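PDB 4Y9J: protein ACDH-11, isoform b, which belongs to the acyl-CoA dehydrogenase family of flavoproteins and binds flavin-adenine dinucleotide in a pocket to which two subunits contribute. Local coordinates for residues H218-F223 with Q270-K275; L257-R260 with N265-G268; D213-H218 with S253-K258. One frame throughout, in Å; residues are numbered along the deposited sequence.

Contact 1. Residues H218-F223 with Q270-K275; sequences HGYKWF and QMVRLK. With FAD (flavin-adenine dinucleotide), chain E.
Lys275 pushes its ammonium group into a corner made by two consecutive aromatic residues, Trp222 and Phe223, and forms a cation-pi interaction with each. Lys275 NZ lies 3.5 Å from the centroid of the six-membered ring of Trp222, only 5° off the ring normal, so the charge sits over the benzene half of the indole. The Phe223 ring receives the lysine differently: Lys275 CE is centred over its face at 3.8 Å from the ring centroid, as a CH-pi contact, and NZ rides over the same face at 4.2 Å from that centroid. A bend in the lysine chain at chi2 (-64°) turns its end into this corner. With CG of Trp222 anti to its own N (chi1 180°), the indole lies beside the carbonyl, and the same ammonium also makes a weak 2.9 Å hydrogen bond from Lys275 NZ to Trp222 O. A long, charged chain suits this place because its methylenes pack on phenyl while its tip meets pi electrons and oxygen.

Farther along, Val272 meets Tyr220 at about a right angle, its CG1 3.4 Å from Tyr220 OH and its CG2 3.8 Å from Tyr220 CE2. The two strands are not paired; strand 285-298 bonds to both, and its Glu287 takes a salt bridge from Lys275 NZ and a hydrogen bond from Tyr220 OH. Met427 of a second subunit packs on both Phe223 and Lys275.

Phe223 also touches the cofactor: its CD2 comes within 3.4 Å of FAD C9A, and its main chain stays close to the pyrimidine part of the flavin. This is the flavin site of the acyl-CoA dehydrogenase middle domain, where Phe223 lies against the isoalloxazine.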
loop_
_atom_site.group_PDB
_atom_site.type_symbol
_atom_site.label_atom_id
_atom_site.label_comp_id
_atom_site.label_asym_id
_atom_site.label_seq_id
_atom_site.Cartn_x
_atom_site.Cartn_y
_atom_site.Cartn_z
ATOM N N HIS B 218 3.104 -14.310 -32.222
ATOM C CA HIS B 218 3.839 -14.958 -31.139
ATOM C C HIS B 218 5.077 -14.133 -30.838
ATOM O O HIS B 218 5.993 -14.021 -31.697
ATOM C CB HIS B 218 4.203 -16.405 -31.532
ATOM C CG HIS B 218 3.018 -17.315 -31.623
ATOM N ND1 HIS B 218 2.297 -17.497 -32.794
ATOM C CD2 HIS B 218 2.441 -18.110 -30.705
ATOM C CE1 HIS B 218 1.303 -18.323 -32.575
ATOM N NE2 HIS B 218 1.367 -18.713 -31.318
ATOM N N GLY B 219 5.106 -13.539 -29.683
ATOM C CA GLY B 219 6.209 -12.636 -29.304
ATOM C C GLY B 219 6.049 -12.056 -27.942
ATOM O O GLY B 219 5.024 -12.351 -27.234
ATOM N N TYR B 220 7.011 -11.205 -27.553
ATOM C CA TYR B 220 6.993 -10.569 -26.277
ATOM C C TYR B 220 7.143 -9.057 -26.459
ATOM O O TYR B 220 8.182 -8.627 -26.989
ATOM C CB TYR B 220 8.111 -11.109 -25.388
ATOM C CG TYR B 220 7.942 -10.766 -23.914
ATOM C CD1 TYR B 220 8.234 -9.513 -23.382
ATOM C CD2 TYR B 220 7.571 -11.749 -23.041
ATOM C CE1 TYR B 220 8.097 -9.261 -22.021
ATOM C CE2 TYR B 220 7.368 -11.489 -21.704
ATOM C CZ TYR B 220 7.659 -10.280 -21.176
ATOM O OH TYR B 220 7.429 -10.097 -19.828
ATOM N N LYS B 221 6.137 -8.266 -26.106
ATOM C CA LYS B 221 6.216 -6.820 -26.252
ATOM C C LYS B 221 6.650 -6.248 -24.903
ATOM O O LYS B 221 5.996 -6.411 -23.882
ATOM C CB LYS B 221 4.891 -6.280 -26.727
ATOM C CG LYS B 221 4.509 -6.835 -28.071
ATOM C CD LYS B 221 5.531 -6.443 -29.177
ATOM C CE LYS B 221 5.211 -7.103 -30.493
ATOM N NZ LYS B 221 6.051 -6.514 -31.573
ATOM N N TRP B 222 7.785 -5.583 -24.897
ATOM C CA TRP B 222 8.482 -5.219 -23.659
ATOM C C TRP B 222 7.967 -3.961 -23.021
ATOM O O TRP B 222 8.101 -3.838 -21.808
ATOM C CB TRP B 222 9.984 -5.119 -23.969
ATOM C CG TRP B 222 10.939 -4.756 -22.902
ATOM C CD1 TRP B 222 11.971 -3.847 -23.053
ATOM C CD2 TRP B 222 11.145 -5.391 -21.643
ATOM N NE1 TRP B 222 12.722 -3.785 -21.908
ATOM C CE2 TRP B 222 12.262 -4.748 -21.031
ATOM C CE3 TRP B 222 10.534 -6.464 -20.969
ATOM C CZ2 TRP B 222 12.720 -5.115 -19.767
ATOM C CZ3 TRP B 222 10.981 -6.814 -19.700
ATOM C CH2 TRP B 222 12.057 -6.131 -19.107
ATOM N N PHE B 223 7.475 -3.009 -23.818
ATOM C CA PHE B 223 6.778 -1.823 -23.330
ATOM C C PHE B 223 5.537 -1.675 -24.192
ATOM O O PHE B 223 5.681 -1.435 -25.404
ATOM C CB PHE B 223 7.538 -0.481 -23.469
ATOM C CG PHE B 223 8.670 -0.291 -22.470
ATOM C CD1 PHE B 223 9.845 -1.038 -22.563
ATOM C CD2 PHE B 223 8.523 0.563 -21.384
ATOM C CE1 PHE B 223 10.877 -0.855 -21.593
ATOM C CE2 PHE B 223 9.543 0.715 -20.435
ATOM C CZ PHE B 223 10.696 -0.001 -20.553
ATOM N N GLN B 270 -1.415 -12.054 -22.865
ATOM C CA GLN B 270 -1.368 -12.056 -21.406
ATOM C C GLN B 270 -0.530 -10.898 -20.976
ATOM O O GLN B 270 0.523 -10.569 -21.638
ATOM C CB GLN B 270 -0.746 -13.357 -20.848
ATOM C CG GLN B 270 -1.743 -14.494 -20.760
ATOM C CD GLN B 270 -1.125 -15.713 -20.082
ATOM O OE1 GLN B 270 0.000 -15.671 -19.677
ATOM N NE2 GLN B 270 -1.830 -16.761 -20.041
ATOM N N MET B 271 -0.961 -10.209 -19.941
ATOM C CA MET B 271 -0.187 -9.119 -19.450
ATOM C C MET B 271 0.723 -9.663 -18.347
ATOM O O MET B 271 0.275 -10.091 -17.253
ATOM C CB MET B 271 -1.077 -8.031 -18.906
ATOM C CG MET B 271 -2.129 -7.441 -19.862
ATOM S SD MET B 271 -2.863 -5.925 -19.166
ATOM C CE MET B 271 -4.201 -5.782 -20.332
ATOM N N VAL B 272 2.002 -9.637 -18.591
ATOM C CA VAL B 272 2.947 -10.226 -17.657
ATOM C C VAL B 272 3.044 -9.402 -16.394
ATOM O O VAL B 272 3.064 -9.990 -15.310
ATOM C CB VAL B 272 4.341 -10.434 -18.324
ATOM C CG1 VAL B 272 5.339 -11.025 -17.326
ATOM C CG2 VAL B 272 4.218 -11.353 -19.517
ATOM N N ARG B 273 3.192 -8.085 -16.510
ATOM C CA ARG B 273 3.225 -7.140 -15.418
ATOM C C ARG B 273 3.001 -5.733 -15.895
ATOM O O ARG B 273 3.101 -5.476 -17.091
ATOM C CB ARG B 273 4.591 -7.214 -14.659
ATOM C CG ARG B 273 5.696 -6.769 -15.579
ATOM C CD ARG B 273 7.073 -7.181 -15.117
ATOM N NE ARG B 273 7.447 -6.369 -14.058
ATOM C CZ ARG B 273 8.337 -5.378 -14.123
ATOM N NH1 ARG B 273 8.959 -5.099 -15.207
ATOM N NH2 ARG B 273 8.621 -4.704 -13.022
ATOM N N LEU B 274 2.660 -4.824 -14.988
ATOM C CA LEU B 274 2.732 -3.430 -15.263
ATOM C C LEU B 274 4.131 -2.919 -14.907
ATOM O O LEU B 274 4.710 -3.399 -13.891
ATOM C CB LEU B 274 1.691 -2.596 -14.547
ATOM C CG LEU B 274 0.253 -2.972 -14.899
ATOM C CD1 LEU B 274 -0.701 -2.080 -14.087
ATOM C CD2 LEU B 274 0.002 -2.952 -16.380
ATOM N N LYS B 275 4.656 -2.005 -15.718
ATOM C CA LYS B 275 5.911 -1.342 -15.353
ATOM C C LYS B 275 5.749 -0.477 -14.103
ATOM O O LYS B 275 4.692 0.110 -13.802
ATOM C CB LYS B 275 6.423 -0.456 -16.489
ATOM C CG LYS B 275 6.689 -1.136 -17.815
ATOM C CD LYS B 275 7.815 -2.177 -17.701
ATOM C CE LYS B 275 8.129 -2.616 -19.095
ATOM N NZ LYS B 275 9.222 -3.595 -19.152
HETATM P PA FAD E . 18.224 1.384 -26.088
HETATM O O1A FAD E . 18.202 1.593 -27.602
HETATM O O2A FAD E . 18.694 0.017 -25.562
HETATM O O5B FAD E . 19.289 2.394 -25.413
HETATM C C5B FAD E . 19.140 3.793 -25.626
HETATM C C4B FAD E . 20.515 4.398 -25.589
HETATM O O4B FAD E . 21.244 3.753 -26.656
HETATM C C3B FAD E . 20.535 5.878 -25.800
HETATM O O3B FAD E . 21.797 6.488 -25.332
HETATM C C2B FAD E . 20.642 5.899 -27.313
HETATM O O2B FAD E . 21.126 7.163 -27.796
HETATM C C1B FAD E . 21.661 4.759 -27.553
HETATM N N9A FAD E . 21.662 4.309 -28.958
HETATM C C8A FAD E . 20.749 3.482 -29.557
HETATM N N7A FAD E . 21.049 3.350 -30.882
HETATM C C5A FAD E . 22.194 4.060 -31.124
HETATM C C6A FAD E . 23.040 4.327 -32.290
HETATM N N6A FAD E . 22.740 3.761 -33.493
HETATM N N1A FAD E . 24.115 5.131 -32.100
HETATM C C2A FAD E . 24.391 5.697 -30.919
HETATM N N3A FAD E . 23.675 5.496 -29.813
HETATM C C4A FAD E . 22.585 4.695 -29.864
HETATM N N1 FAD E . 7.649 1.367 -26.819
HETATM C C2 FAD E . 6.585 0.875 -27.522
HETATM O O2 FAD E . 6.833 0.328 -28.629
HETATM N N3 FAD E . 5.351 1.033 -27.182
HETATM C C4 FAD E . 4.928 1.612 -26.083
HETATM O O4 FAD E . 3.752 1.702 -25.809
HETATM C C4X FAD E . 6.031 2.171 -25.221
HETATM N N5 FAD E . 5.666 2.686 -23.965
HETATM C C5X FAD E . 6.794 3.157 -23.237
HETATM C C6 FAD E . 6.461 3.751 -21.983
HETATM C C7 FAD E . 7.531 4.284 -21.189
HETATM C C7M FAD E . 7.112 4.929 -19.908
HETATM C C8 FAD E . 8.893 4.119 -21.653
HETATM C C8M FAD E . 10.048 4.657 -20.793
HETATM C C9 FAD E . 9.227 3.538 -22.871
HETATM C C9A FAD E . 8.174 3.010 -23.689
HETATM N N10 FAD E . 8.486 2.397 -24.871
HETATM C C10 FAD E . 7.392 1.933 -25.642
HETATM C "C1'" FAD E . 9.827 2.161 -25.270
HETATM C "C2'" FAD E . 10.667 3.293 -25.875
HETATM O "O2'" FAD E . 10.325 3.566 -27.219
HETATM C "C3'" FAD E . 12.136 2.890 -25.788
HETATM O "O3'" FAD E . 12.420 2.855 -24.412
HETATM C "C4'" FAD E . 13.023 3.866 -26.538
HETATM O "O4'" FAD E . 12.728 3.880 -27.936
HETATM C "C5'" FAD E . 14.505 3.558 -26.294
HETATM O "O5'" FAD E . 14.808 2.173 -26.742
HETATM P P FAD E . 15.415 1.126 -25.602
HETATM O O1P FAD E . 14.579 1.253 -24.392
HETATM O O2P FAD E . 15.611 -0.203 -26.287
HETATM O O3P FAD E . 16.890 1.778 -25.318
#

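Contact 2. Residues L257-R260 with N265-G268; sequences LKIR and NLNG
Asn267 ND2 is shared by two backbone carbonyls: it donates to Lys258 O at 2.8 Å, with an N-H...O angle of 162°, and to Ile294 O on strand 285-298. Lys258 O lies close to the amide plane of Asn267, where the N-H bonds point. CG of Asn267 stands anti to its N (chi1 169°), which carries the amide across to the end of strand 252-258, and Leu257 CD1 rests against the same nitrogen at 3.9 Å. The residue uses its main chain as well, with Asn267 N bonded to Ile259 O at 2.9 Å.

Next to this grip the backbones of Arg260 and Leu266 form a single bridge, accompanied by a CA-H...O contact of 3.2 Å from Arg260 CA to Asn265 O. Their side chains run side by side: Leu266 CD2 lies 4.0 Å from Arg260 CG and over one face of the guanidinium, whose NH2 bonds to Val227 O. The same methyl touches Ile259 CG2 at 4.0 Å. Asn267 centres an inverse gamma turn, and Gly268 follows with a positive phi that a residue without a side chain adopts easily.

Asparagine serves here as a short backbone mimic, so its paired amide and main-chain bonds tie this connection to two strands where no regular pairing continues.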
loop_
_atom_site.group_PDB
_atom_site.type_symbol
_atom_site.label_atom_id
_atom_site.label_comp_id
_atom_site.label_asym_id
_atom_site.label_seq_id
_atom_site.Cartn_x
_atom_site.Cartn_y
_atom_site.Cartn_z
ATOM N N LEU B 257 -4.340 -5.001 -34.914
ATOM C CA LEU B 257 -5.164 -5.921 -34.131
ATOM C C LEU B 257 -6.064 -5.289 -33.125
ATOM O O LEU B 257 -5.810 -4.148 -32.672
ATOM C CB LEU B 257 -4.341 -6.996 -33.433
ATOM C CG LEU B 257 -3.469 -6.639 -32.236
ATOM C CD1 LEU B 257 -3.223 -7.846 -31.353
ATOM C CD2 LEU B 257 -2.169 -6.108 -32.641
ATOM N N LYS B 258 -7.134 -6.022 -32.793
ATOM C CA LYS B 258 -8.008 -5.682 -31.687
ATOM C C LYS B 258 -7.420 -6.300 -30.407
ATOM O O LYS B 258 -7.037 -7.458 -30.435
ATOM C CB LYS B 258 -9.432 -6.196 -31.864
ATOM C CG LYS B 258 -10.308 -5.276 -32.673
ATOM C CD LYS B 258 -11.690 -5.820 -32.761
ATOM C CE LYS B 258 -12.529 -5.547 -31.504
ATOM N NZ LYS B 258 -12.626 -4.123 -31.147
ATOM N N ILE B 259 -7.362 -5.521 -29.337
ATOM C CA ILE B 259 -6.712 -5.948 -28.096
ATOM C C ILE B 259 -7.630 -6.968 -27.404
ATOM O O ILE B 259 -7.165 -7.970 -26.824
ATOM C CB ILE B 259 -6.368 -4.738 -27.235
ATOM C CG1 ILE B 259 -5.315 -3.893 -27.972
ATOM C CG2 ILE B 259 -5.816 -5.141 -25.856
ATOM C CD1 ILE B 259 -4.883 -2.634 -27.213
ATOM N N ARG B 260 -8.932 -6.750 -27.482
ATOM C CA ARG B 260 -9.931 -7.602 -26.823
ATOM C C ARG B 260 -10.962 -8.041 -27.812
ATOM O O ARG B 260 -11.273 -7.331 -28.750
ATOM C CB ARG B 260 -10.610 -6.879 -25.641
ATOM C CG ARG B 260 -9.620 -6.549 -24.524
ATOM C CD ARG B 260 -10.209 -5.717 -23.324
ATOM N NE ARG B 260 -9.109 -5.445 -22.399
ATOM C CZ ARG B 260 -8.166 -4.491 -22.559
ATOM N NH1 ARG B 260 -8.211 -3.580 -23.548
ATOM N NH2 ARG B 260 -7.162 -4.449 -21.664
ATOM N N ASN B 265 -12.544 -10.417 -23.695
ATOM C CA ASN B 265 -11.382 -11.228 -23.363
ATOM C C ASN B 265 -10.197 -10.801 -24.206
ATOM O O ASN B 265 -10.348 -10.447 -25.369
ATOM C CB ASN B 265 -11.632 -12.688 -23.657
ATOM C CG ASN B 265 -12.774 -13.271 -22.842
ATOM O OD1 ASN B 265 -12.973 -12.955 -21.696
ATOM N ND2 ASN B 265 -13.526 -14.094 -23.463
ATOM N N LEU B 266 -9.012 -10.886 -23.627
ATOM C CA LEU B 266 -7.803 -10.600 -24.388
ATOM C C LEU B 266 -7.612 -11.459 -25.608
ATOM O O LEU B 266 -7.855 -12.658 -25.625
ATOM C CB LEU B 266 -6.547 -10.656 -23.474
ATOM C CG LEU B 266 -6.517 -9.477 -22.530
ATOM C CD1 LEU B 266 -5.492 -9.671 -21.429
ATOM C CD2 LEU B 266 -6.179 -8.233 -23.331
ATOM N N ASN B 267 -7.182 -10.817 -26.686
ATOM C CA ASN B 267 -6.971 -11.496 -27.943
ATOM C C ASN B 267 -5.572 -12.176 -28.008
ATOM O O ASN B 267 -4.671 -11.608 -28.552
ATOM C CB ASN B 267 -7.189 -10.487 -29.139
ATOM C CG ASN B 267 -6.744 -11.007 -30.494
ATOM O OD1 ASN B 267 -6.699 -12.193 -30.781
ATOM N ND2 ASN B 267 -6.381 -10.060 -31.358
ATOM N N GLY B 268 -5.448 -13.414 -27.511
ATOM C CA GLY B 268 -4.182 -14.179 -27.523
ATOM C C GLY B 268 -3.052 -13.475 -26.712
ATOM O O GLY B 268 -1.889 -13.579 -27.079
#

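Contact 3. Residues D213-H218 with S253-K258; sequences DTYRLH and SLFLLK
Aromatic contact comes first: Phe255 turns its edge to the face of Tyr215 in an offset T-shaped pair, the centroids 5.5 Å apart and the planes at 75°. The touching corner is Phe255 CE2, which lies 3.7 Å from Tyr215 CD1 and equally close to the neighbouring CG. With CG of Phe255 anti to its carbonyl carbon (chi1 -64°), the ring reaches across the gap between two strands whose CA atoms, at Tyr215 and Phe255, are 8.8 Å apart.

The second kind is CH-pi. Leu217 CD2 sits over the centre of the Phe255 ring, 4.2 Å from its centroid and 6° off the normal. Phe255 is therefore touched at its edge by one residue of strand 214-225 and on a face by another two places on. That spacing fits strand geometry, since Tyr215 and Leu217 point to this side while Thr214 and Arg216 point away.

Small residues make room for the aromatics: Phe255 also packs on Ala207 and Ala236 of strands 206-209 and 231-238. Such chemistry is nonpolar and weakly directional, implying that these two strands are held together here by ring shape and close fit, with backbone bonding left to the neighbouring strands.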
loop_
_atom_site.group_PDB
_atom_site.type_symbol
_atom_site.label_atom_id
_atom_site.label_comp_id
_atom_site.label_asym_id
_atom_site.label_seq_id
_atom_site.Cartn_x
_atom_site.Cartn_y
_atom_site.Cartn_z
ATOM N N ASP B 213 -4.723 -12.523 -45.284
ATOM C CA ASP B 213 -3.836 -11.541 -44.613
ATOM C C ASP B 213 -3.965 -11.535 -43.086
ATOM O O ASP B 213 -3.436 -10.627 -42.408
ATOM C CB ASP B 213 -4.094 -10.171 -45.216
ATOM C CG ASP B 213 -3.725 -10.139 -46.692
ATOM O OD1 ASP B 213 -2.650 -10.683 -47.037
ATOM O OD2 ASP B 213 -4.506 -9.624 -47.497
ATOM N N THR B 214 -4.676 -12.538 -42.566
ATOM C CA THR B 214 -4.871 -12.751 -41.115
ATOM C C THR B 214 -3.823 -13.721 -40.570
ATOM O O THR B 214 -3.651 -14.802 -41.115
ATOM C CB THR B 214 -6.247 -13.351 -40.880
ATOM O OG1 THR B 214 -7.218 -12.468 -41.433
ATOM C CG2 THR B 214 -6.505 -13.553 -39.388
ATOM N N TYR B 215 -3.152 -13.326 -39.500
ATOM C CA TYR B 215 -2.047 -14.049 -38.912
ATOM C C TYR B 215 -2.278 -14.185 -37.368
ATOM O O TYR B 215 -3.054 -13.426 -36.730
ATOM C CB TYR B 215 -0.709 -13.295 -39.125
ATOM C CG TYR B 215 -0.259 -13.246 -40.560
ATOM C CD1 TYR B 215 -0.944 -12.446 -41.492
ATOM C CD2 TYR B 215 0.797 -14.057 -41.012
ATOM C CE1 TYR B 215 -0.581 -12.446 -42.839
ATOM C CE2 TYR B 215 1.145 -14.079 -42.346
ATOM C CZ TYR B 215 0.456 -13.285 -43.253
ATOM O OH TYR B 215 0.837 -13.305 -44.571
ATOM N N ARG B 216 -1.539 -15.132 -36.796
ATOM C CA ARG B 216 -1.427 -15.418 -35.343
ATOM C C ARG B 216 -0.072 -14.867 -34.963
ATOM O O ARG B 216 0.901 -15.286 -35.576
ATOM C CB ARG B 216 -1.284 -16.945 -35.164
ATOM C CG ARG B 216 -2.483 -17.741 -34.819
ATOM C CD ARG B 216 -2.040 -19.114 -34.279
ATOM N NE ARG B 216 -1.494 -20.062 -35.263
ATOM C CZ ARG B 216 -0.305 -20.695 -35.224
ATOM N NH1 ARG B 216 0.612 -20.510 -34.287
ATOM N NH2 ARG B 216 -0.027 -21.567 -36.165
ATOM N N LEU B 217 -0.001 -13.985 -33.972
ATOM C CA LEU B 217 1.268 -13.441 -33.508
ATOM C C LEU B 217 1.778 -14.140 -32.240
ATOM O O LEU B 217 1.015 -14.386 -31.290
ATOM C CB LEU B 217 1.186 -11.923 -33.233
ATOM C CG LEU B 217 0.672 -11.041 -34.358
ATOM C CD1 LEU B 217 0.691 -9.569 -34.003
ATOM C CD2 LEU B 217 1.404 -11.324 -35.698
ATOM N N HIS B 218 3.104 -14.310 -32.222
ATOM C CA HIS B 218 3.839 -14.958 -31.139
ATOM C C HIS B 218 5.077 -14.133 -30.838
ATOM O O HIS B 218 5.993 -14.021 -31.697
ATOM C CB HIS B 218 4.203 -16.405 -31.532
ATOM C CG HIS B 218 3.018 -17.315 -31.623
ATOM N ND1 HIS B 218 2.297 -17.497 -32.794
ATOM C CD2 HIS B 218 2.441 -18.110 -30.705
ATOM C CE1 HIS B 218 1.303 -18.323 -32.575
ATOM N NE2 HIS B 218 1.367 -18.713 -31.318
ATOM N N SER B 253 6.970 -6.860 -40.998
ATOM C CA SER B 253 5.736 -6.367 -41.558
ATOM C C SER B 253 4.868 -5.726 -40.470
ATOM O O SER B 253 5.037 -5.981 -39.258
ATOM C CB SER B 253 5.018 -7.508 -42.267
ATOM O OG SER B 253 5.833 -8.146 -43.292
ATOM N N LEU B 254 3.937 -4.888 -40.905
ATOM C CA LEU B 254 3.046 -4.163 -40.000
ATOM C C LEU B 254 1.709 -4.876 -39.866
ATOM O O LEU B 254 1.211 -5.412 -40.836
ATOM C CB LEU B 254 2.801 -2.753 -40.556
ATOM C CG LEU B 254 1.952 -1.814 -39.701
ATOM C CD1 LEU B 254 2.593 -1.535 -38.358
ATOM C CD2 LEU B 254 1.705 -0.527 -40.462
ATOM N N PHE B 255 1.137 -4.816 -38.662
ATOM C CA PHE B 255 -0.112 -5.481 -38.313
ATOM C C PHE B 255 -0.993 -4.595 -37.496
ATOM O O PHE B 255 -0.528 -3.784 -36.677
ATOM C CB PHE B 255 0.117 -6.792 -37.511
ATOM C CG PHE B 255 0.849 -7.840 -38.273
ATOM C CD1 PHE B 255 2.223 -7.799 -38.358
ATOM C CD2 PHE B 255 0.175 -8.830 -38.931
ATOM C CE1 PHE B 255 2.918 -8.742 -39.093
ATOM C CE2 PHE B 255 0.867 -9.810 -39.673
ATOM C CZ PHE B 255 2.248 -9.752 -39.742
ATOM N N LEU B 256 -2.265 -4.817 -37.673
ATOM C CA LEU B 256 -3.311 -4.135 -36.930
ATOM C C LEU B 256 -4.109 -5.193 -36.217
ATOM O O LEU B 256 -4.506 -6.168 -36.875
ATOM C CB LEU B 256 -4.272 -3.351 -37.860
ATOM C CG LEU B 256 -5.448 -2.627 -37.179
ATOM C CD1 LEU B 256 -5.015 -1.478 -36.294
ATOM C CD2 LEU B 256 -6.459 -2.141 -38.249
ATOM N N LEU B 257 -4.340 -5.001 -34.914
ATOM C CA LEU B 257 -5.164 -5.921 -34.131
ATOM C C LEU B 257 -6.064 -5.289 -33.125
ATOM O O LEU B 257 -5.810 -4.148 -32.672
ATOM C CB LEU B 257 -4.341 -6.996 -33.433
ATOM C CG LEU B 257 -3.469 -6.639 -32.236
ATOM C CD1 LEU B 257 -3.223 -7.846 -31.353
ATOM C CD2 LEU B 257 -2.169 -6.108 -32.641
ATOM N N LYS B 258 -7.134 -6.022 -32.793
ATOM C CA LYS B 258 -8.008 -5.682 -31.687
ATOM C C LYS B 258 -7.420 -6.300 -30.407
ATOM O O LYS B 258 -7.037 -7.458 -30.435
ATOM C CB LYS B 258 -9.432 -6.196 -31.864
ATOM C CG LYS B 258 -10.308 -5.276 -32.673
ATOM C CD LYS B 258 -11.690 -5.820 -32.761
ATOM C CE LYS B 258 -12.529 -5.547 -31.504
ATOM N NZ LYS B 258 -12.626 -4.123 -31.147
#

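Overall arrangement
All three contacts lie in the middle domain; contacts 1 and 3 join strands of its sheet, and contact 2 lies in the connection after strand 252-258. Contacts 1 and 3 are buried and draw on successive parts of strand 214-225, meeting at His218; contact 2 is only partly buried and takes over strand 252-258 from contact 3 where that strand ends. Chemistry follows place. Contact 3, buried between strands, is hydrocarbon and aromatic. Contact 1, beside the cofactor and the subunit interfaces, adds a charge to its rings. Contact 2, at a chain reversal, relies on amide and carbonyl groups. Met271 of contact 1 packs on Arg260 and Leu266 of contact 2, so the two touch directly.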